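Local coordinates for 2L protein (Yaba-like disease virus, PDB 3IT8) that adopts an MHC class I-like fold and probably binds and inhibits host tumour necrosis factor as a secreted poxvirus protein, at residues K87-S92 with E111-P116; K125-M130 with T146-V151. All coordinates share one frame; numbering follows the deposited sequence.

Overall arrangement
From the N terminus, strands 2-10, 18-25, 28-36 and 41-47 and helix 61-82 come first in the MHC-like platform. Segment 87-92 then leads into strand 90-100. Interaction 1 pairs strands 90-100 and 103-112 at the open end of their hairpin, away from its loop, where segment 111-116 turns into strand 115-121. Interaction 2 opens only after that. It closes the loop between edge strand 126-129 and the start of helix 148-174. The two contacts are therefore in series, neither nested nor crossed. They meet where Pro116 CB packs on Met130 CE at 3.6 Å. Interaction 1 joins strands within the sheet, and interaction 2 joins the sheet edge to the helix packed against it.

Interaction 1: residues K87-S92 with E111-P116; sequences KTTSLS and ETANGP
Thr88 and Leu91 each turn a methyl group toward the segment 111-116. In Thr88, chi1 of -55° sets OG1 beside the backbone N and swings CG2 over the start of the turn. In Leu91, chi1 of -167° carries CG away from the backbone N, and CD1 reaches the other strand.

The setting is the open end of a beta hairpin, strands 90-100 and 103-112, in the antiparallel floor of an MHC-like platform. Ser92 and Glu111 form a hydrogen-bonded antiparallel pair. Ser92 N donates to Glu111 O at 2.9 Å. Glu111 N returns a bond to Ser92 O at 3.0 Å. Leu91 and Thr112 form the next, non-hydrogen-bonded pair. Beyond them the pairing fades: Ala113 N to Ser90 O is a weak hydrogen bond at 3.4 Å.

Leu91 and Thr112 lie on the face toward helix 61-82. Leu91 CD1 comes within 3.5 Å of Glu111 O and 3.7 Å of Thr112 OG1, and the leucine also packs on Met73, Thr76 and Ile80 of that helix. Ser92 and Glu111 share the other face. There Ser92 OG is hydrogen-bonded to Thr8 OG1 of neighbouring strand 2-10, and Glu111 OE1 is hydrogen-bonded to Tyr243 OH, which lies in the Ig-like sequence range and so links the platform to that part of the chain.

Thr112 to Gly115 form a type I turn that leads into strand 115-121. Ala113, second residue of the turn, packs on Thr88, and its CB faces Ser90 OG at 4.0 Å. Asn114 ND2 approaches Thr88 OG1 at too poor an angle for a bond. That hydroxyl is instead hydrogen-bonded to Thr86 O, while Thr88 CG2 lies 3.3 Å from Ala113 CB.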
loop_
_atom_site.group_PDB
_atom_site.type_symbol
_atom_site.label_atom_id
_atom_site.label_comp_id
_atom_site.label_asym_id
_atom_site.label_seq_id
_atom_site.Cartn_x
_atom_site.Cartn_y
_atom_site.Cartn_z
ATOM N N LYS D 87 -19.277 -21.600 -49.163
ATOM C CA LYS D 87 -20.599 -21.021 -49.404
ATOM C C LYS D 87 -21.583 -21.312 -48.272
ATOM O O LYS D 87 -21.828 -22.466 -47.930
ATOM C CB LYS D 87 -21.161 -21.538 -50.737
ATOM C CG LYS D 87 -22.510 -20.946 -51.118
ATOM C CD LYS D 87 -22.885 -21.295 -52.547
ATOM C CE LYS D 87 -21.897 -20.697 -53.537
ATOM N NZ LYS D 87 -22.251 -21.040 -54.941
ATOM N N THR D 88 -22.143 -20.255 -47.693
ATOM C CA THR D 88 -23.078 -20.400 -46.587
ATOM C C THR D 88 -24.295 -19.519 -46.751
ATOM O O THR D 88 -24.249 -18.497 -47.441
ATOM C CB THR D 88 -22.417 -20.026 -45.250
ATOM O OG1 THR D 88 -21.230 -20.804 -45.064
ATOM C CG2 THR D 88 -23.366 -20.287 -44.101
ATOM N N THR D 89 -25.374 -19.920 -46.091
ATOM C CA THR D 89 -26.639 -19.198 -46.119
ATOM C C THR D 89 -26.565 -17.905 -45.325
ATOM O O THR D 89 -27.069 -16.861 -45.763
ATOM C CB THR D 89 -27.745 -20.015 -45.483
ATOM O OG1 THR D 89 -27.725 -21.333 -46.027
ATOM C CG2 THR D 89 -29.091 -19.372 -45.740
ATOM N N SER D 90 -25.942 -17.983 -44.149
ATOM C CA SER D 90 -25.825 -16.825 -43.273
ATOM C C SER D 90 -24.565 -16.791 -42.420
ATOM O O SER D 90 -23.811 -17.760 -42.351
ATOM C CB SER D 90 -27.034 -16.765 -42.350
ATOM O OG SER D 90 -27.053 -17.908 -41.514
ATOM N N LEU D 91 -24.376 -15.652 -41.753
ATOM C CA LEU D 91 -23.234 -15.396 -40.886
ATOM C C LEU D 91 -23.747 -14.738 -39.612
ATOM O O LEU D 91 -24.640 -13.893 -39.653
ATOM C CB LEU D 91 -22.256 -14.463 -41.593
ATOM C CG LEU D 91 -20.878 -14.335 -40.959
ATOM C CD1 LEU D 91 -20.233 -15.708 -40.881
ATOM C CD2 LEU D 91 -20.014 -13.404 -41.798
ATOM N N SER D 92 -23.195 -15.135 -38.476
ATOM C CA SER D 92 -23.615 -14.578 -37.192
ATOM C C SER D 92 -22.461 -14.150 -36.287
ATOM O O SER D 92 -21.424 -14.824 -36.201
ATOM C CB SER D 92 -24.464 -15.583 -36.414
ATOM O OG SER D 92 -25.701 -15.826 -37.040
ATOM N N GLU D 111 -20.062 -17.487 -36.133
ATOM C CA GLU D 111 -20.477 -18.803 -36.596
ATOM C C GLU D 111 -21.184 -18.684 -37.946
ATOM O O GLU D 111 -21.659 -17.617 -38.333
ATOM C CB GLU D 111 -21.369 -19.512 -35.584
ATOM C CG GLU D 111 -22.569 -18.741 -35.165
ATOM C CD GLU D 111 -23.420 -19.514 -34.181
ATOM O OE1 GLU D 111 -22.839 -20.193 -33.296
ATOM O OE2 GLU D 111 -24.670 -19.429 -34.285
ATOM N N THR D 112 -21.228 -19.805 -38.654
ATOM C CA THR D 112 -21.816 -19.904 -39.978
ATOM C C THR D 112 -22.986 -20.864 -39.909
ATOM O O THR D 112 -23.155 -21.557 -38.915
ATOM C CB THR D 112 -20.732 -20.413 -40.958
ATOM O OG1 THR D 112 -20.194 -19.304 -41.682
ATOM C CG2 THR D 112 -21.263 -21.448 -41.903
ATOM N N ALA D 113 -23.816 -20.893 -40.942
ATOM C CA ALA D 113 -24.947 -21.815 -40.940
ATOM C C ALA D 113 -24.399 -23.249 -40.861
ATOM O O ALA D 113 -25.101 -24.171 -40.444
ATOM C CB ALA D 113 -25.778 -21.631 -42.210
ATOM N N ASN D 114 -23.132 -23.416 -41.248
ATOM C CA ASN D 114 -22.462 -24.712 -41.239
ATOM C C ASN D 114 -21.832 -25.033 -39.892
ATOM O O ASN D 114 -21.392 -26.162 -39.666
ATOM C CB ASN D 114 -21.384 -24.764 -42.316
ATOM C CG ASN D 114 -21.914 -24.401 -43.675
ATOM O OD1 ASN D 114 -22.931 -24.942 -44.124
ATOM N ND2 ASN D 114 -21.232 -23.479 -44.348
ATOM N N GLY D 115 -21.778 -24.047 -38.999
ATOM C CA GLY D 115 -21.200 -24.268 -37.682
ATOM C C GLY D 115 -20.190 -23.220 -37.261
ATOM O O GLY D 115 -19.842 -22.353 -38.052
ATOM N N PRO D 116 -19.690 -23.283 -36.015
ATOM C CA PRO D 116 -18.710 -22.329 -35.485
ATOM C C PRO D 116 -17.550 -22.111 -36.428
ATOM O O PRO D 116 -17.031 -23.059 -37.011
ATOM C CB PRO D 116 -18.278 -22.965 -34.171
ATOM C CG PRO D 116 -18.499 -24.416 -34.414
ATOM C CD PRO D 116 -19.836 -24.421 -35.100
#

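Interaction 2: residues K125-M130 with T146-V151; sequences KRFTKM and TLWKDV
Phe127 and Trp148 meet between the edge strand 126-129 and the first turn of helix 148-174. This is the strand-to-helix packing of an MHC-like platform, where helices lie across an antiparallel sheet.

The aromatic contact comes first. The two side chains reach in from the two segments and overlap side by side. The CD1-CE1 side of Phe127 lies beside the CH2-CZ3 edge of Trp148. Phe127 CD1 lies 3.7 Å from Trp148 CH2, and Phe127 CE1 lies 3.7 Å from Trp148 CZ3. The ring planes are clearly inclined to each other, so this is not a parallel stack. Trp148 has chi1 of -178°, which extends the indole from the helix toward the strand. Phe127 also makes an edge-to-face contact with Tyr120 of neighbouring strand 115-121.

Backbone atoms meet the indole next. Lys125 O approaches the indole edge in the ring plane, 3.6 Å from Trp148 CZ2. Arg126 CA borders the same atom at 4.0 Å. The Lys125 amine turns from the indole and is hydrogen-bonded to a polar side chain on the chain of another protein.

Backbone bonds shape the helix start. Leu147 is the N-cap residue, and its O accepts from Asp150 N and Val151 N.

Apolar packing of Val151 on Phe127 completes the contact. Val151 touches Leu72 of helix 61-82, so the two helices meet beside this contact. Val151 CG1 sits at the Phe127 edge, 4.3 Å from Phe127 CE1.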
loop_
_atom_site.group_PDB
_atom_site.type_symbol
_atom_site.label_atom_id
_atom_site.label_comp_id
_atom_site.label_asym_id
_atom_site.label_seq_id
_atom_site.Cartn_x
_atom_site.Cartn_y
_atom_site.Cartn_z
ATOM N N LYS D 125 -5.724 -10.406 -29.418
ATOM C CA LYS D 125 -6.334 -9.360 -30.239
ATOM C C LYS D 125 -6.451 -9.815 -31.702
ATOM O O LYS D 125 -6.062 -9.110 -32.628
ATOM C CB LYS D 125 -5.517 -8.068 -30.144
ATOM C CG LYS D 125 -5.551 -7.430 -28.772
ATOM C CD LYS D 125 -4.487 -6.357 -28.647
ATOM C CE LYS D 125 -4.554 -5.637 -27.301
ATOM N NZ LYS D 125 -5.683 -4.650 -27.209
ATOM N N ARG D 126 -7.000 -11.008 -31.893
ATOM C CA ARG D 126 -7.184 -11.577 -33.220
ATOM C C ARG D 126 -8.154 -12.762 -33.113
ATOM O O ARG D 126 -8.482 -13.205 -32.010
ATOM C CB ARG D 126 -5.845 -12.066 -33.759
ATOM C CG ARG D 126 -5.336 -13.276 -33.016
ATOM C CD ARG D 126 -3.905 -13.598 -33.368
ATOM N NE ARG D 126 -3.463 -14.838 -32.730
ATOM C CZ ARG D 126 -2.193 -15.215 -32.626
ATOM N NH1 ARG D 126 -1.228 -14.445 -33.116
ATOM N NH2 ARG D 126 -1.885 -16.362 -32.032
ATOM N N PHE D 127 -8.621 -13.266 -34.251
ATOM C CA PHE D 127 -9.526 -14.406 -34.241
ATOM C C PHE D 127 -8.738 -15.710 -34.249
ATOM O O PHE D 127 -7.606 -15.759 -34.732
ATOM C CB PHE D 127 -10.451 -14.386 -35.462
ATOM C CG PHE D 127 -11.623 -13.465 -35.324
ATOM C CD1 PHE D 127 -11.549 -12.152 -35.767
ATOM C CD2 PHE D 127 -12.800 -13.905 -34.728
ATOM C CE1 PHE D 127 -12.635 -11.285 -35.618
ATOM C CE2 PHE D 127 -13.883 -13.046 -34.576
ATOM C CZ PHE D 127 -13.802 -11.733 -35.020
ATOM N N THR D 128 -9.343 -16.768 -33.715
ATOM C CA THR D 128 -8.713 -18.078 -33.688
ATOM C C THR D 128 -9.716 -19.139 -34.102
ATOM O O THR D 128 -10.874 -19.092 -33.692
ATOM C CB THR D 128 -8.223 -18.431 -32.298
ATOM O OG1 THR D 128 -7.447 -17.347 -31.787
ATOM C CG2 THR D 128 -7.369 -19.687 -32.350
ATOM N N LYS D 129 -9.265 -20.092 -34.913
ATOM C CA LYS D 129 -10.114 -21.183 -35.384
ATOM C C LYS D 129 -10.868 -21.852 -34.233
ATOM O O LYS D 129 -10.340 -21.995 -33.131
ATOM C CB LYS D 129 -9.253 -22.219 -36.107
ATOM C CG LYS D 129 -7.905 -22.435 -35.445
ATOM C CD LYS D 129 -7.560 -23.908 -35.290
ATOM C CE LYS D 129 -7.348 -24.607 -36.629
ATOM N NZ LYS D 129 -6.960 -26.050 -36.458
ATOM N N MET D 130 -12.115 -22.236 -34.485
ATOM C CA MET D 130 -12.921 -22.916 -33.474
ATOM C C MET D 130 -13.036 -24.374 -33.868
ATOM O O MET D 130 -13.509 -25.193 -33.089
ATOM C CB MET D 130 -14.326 -22.322 -33.383
ATOM C CG MET D 130 -14.388 -20.942 -32.758
ATOM S SD MET D 130 -16.061 -20.506 -32.269
ATOM C CE MET D 130 -16.645 -19.749 -33.738
ATOM N N THR D 146 -9.424 -3.089 -43.798
ATOM C CA THR D 146 -9.318 -1.681 -43.475
ATOM C C THR D 146 -10.098 -1.277 -42.222
ATOM O O THR D 146 -9.762 -0.295 -41.563
ATOM C CB THR D 146 -9.773 -0.843 -44.675
ATOM O OG1 THR D 146 -10.137 0.464 -44.228
ATOM C CG2 THR D 146 -10.952 -1.499 -45.362
ATOM N N LEU D 147 -11.129 -2.037 -41.880
ATOM C CA LEU D 147 -11.944 -1.719 -40.706
ATOM C C LEU D 147 -11.580 -2.505 -39.456
ATOM O O LEU D 147 -12.261 -2.399 -38.433
ATOM C CB LEU D 147 -13.426 -1.940 -41.016
ATOM C CG LEU D 147 -14.009 -0.992 -42.061
ATOM C CD1 LEU D 147 -15.434 -1.385 -42.362
ATOM C CD2 LEU D 147 -13.941 0.442 -41.539
ATOM N N TRP D 148 -10.507 -3.284 -39.539
ATOM C CA TRP D 148 -10.060 -4.094 -38.410
ATOM C C TRP D 148 -10.013 -3.299 -37.101
ATOM O O TRP D 148 -10.432 -3.794 -36.047
ATOM C CB TRP D 148 -8.678 -4.682 -38.700
ATOM C CG TRP D 148 -8.176 -5.561 -37.608
ATOM C CD1 TRP D 148 -7.036 -5.391 -36.863
ATOM C CD2 TRP D 148 -8.800 -6.753 -37.125
ATOM N NE1 TRP D 148 -6.916 -6.409 -35.945
ATOM C CE2 TRP D 148 -7.983 -7.258 -36.084
ATOM C CE3 TRP D 148 -9.969 -7.447 -37.470
ATOM C CZ2 TRP D 148 -8.302 -8.425 -35.386
ATOM C CZ3 TRP D 148 -10.284 -8.606 -36.778
ATOM C CH2 TRP D 148 -9.453 -9.084 -35.745
ATOM N N LYS D 149 -9.509 -2.068 -37.173
ATOM C CA LYS D 149 -9.403 -1.240 -35.986
ATOM C C LYS D 149 -10.753 -1.087 -35.316
ATOM O O LYS D 149 -10.844 -1.063 -34.086
ATOM C CB LYS D 149 -8.807 0.135 -36.329
ATOM C CG LYS D 149 -7.402 0.069 -36.941
ATOM C CD LYS D 149 -6.463 -0.856 -36.142
ATOM C CE LYS D 149 -5.228 -1.266 -36.952
ATOM N NZ LYS D 149 -4.531 -2.452 -36.377
ATOM N N ASP D 150 -11.808 -0.997 -36.117
ATOM C CA ASP D 150 -13.140 -0.852 -35.550
ATOM C C ASP D 150 -13.611 -2.162 -34.942
ATOM O O ASP D 150 -14.301 -2.161 -33.918
ATOM C CB ASP D 150 -14.128 -0.376 -36.612
ATOM C CG ASP D 150 -13.915 1.076 -36.986
ATOM O OD1 ASP D 150 -13.841 1.914 -36.065
ATOM O OD2 ASP D 150 -13.828 1.380 -38.195
ATOM N N VAL D 151 -13.238 -3.278 -35.565
ATOM C CA VAL D 151 -13.622 -4.580 -35.046
ATOM C C VAL D 151 -13.015 -4.711 -33.663
ATOM O O VAL D 151 -13.720 -5.006 -32.703
ATOM C CB VAL D 151 -13.112 -5.710 -35.934
ATOM C CG1 VAL D 151 -13.391 -7.044 -35.281
ATOM C CG2 VAL D 151 -13.788 -5.649 -37.280
#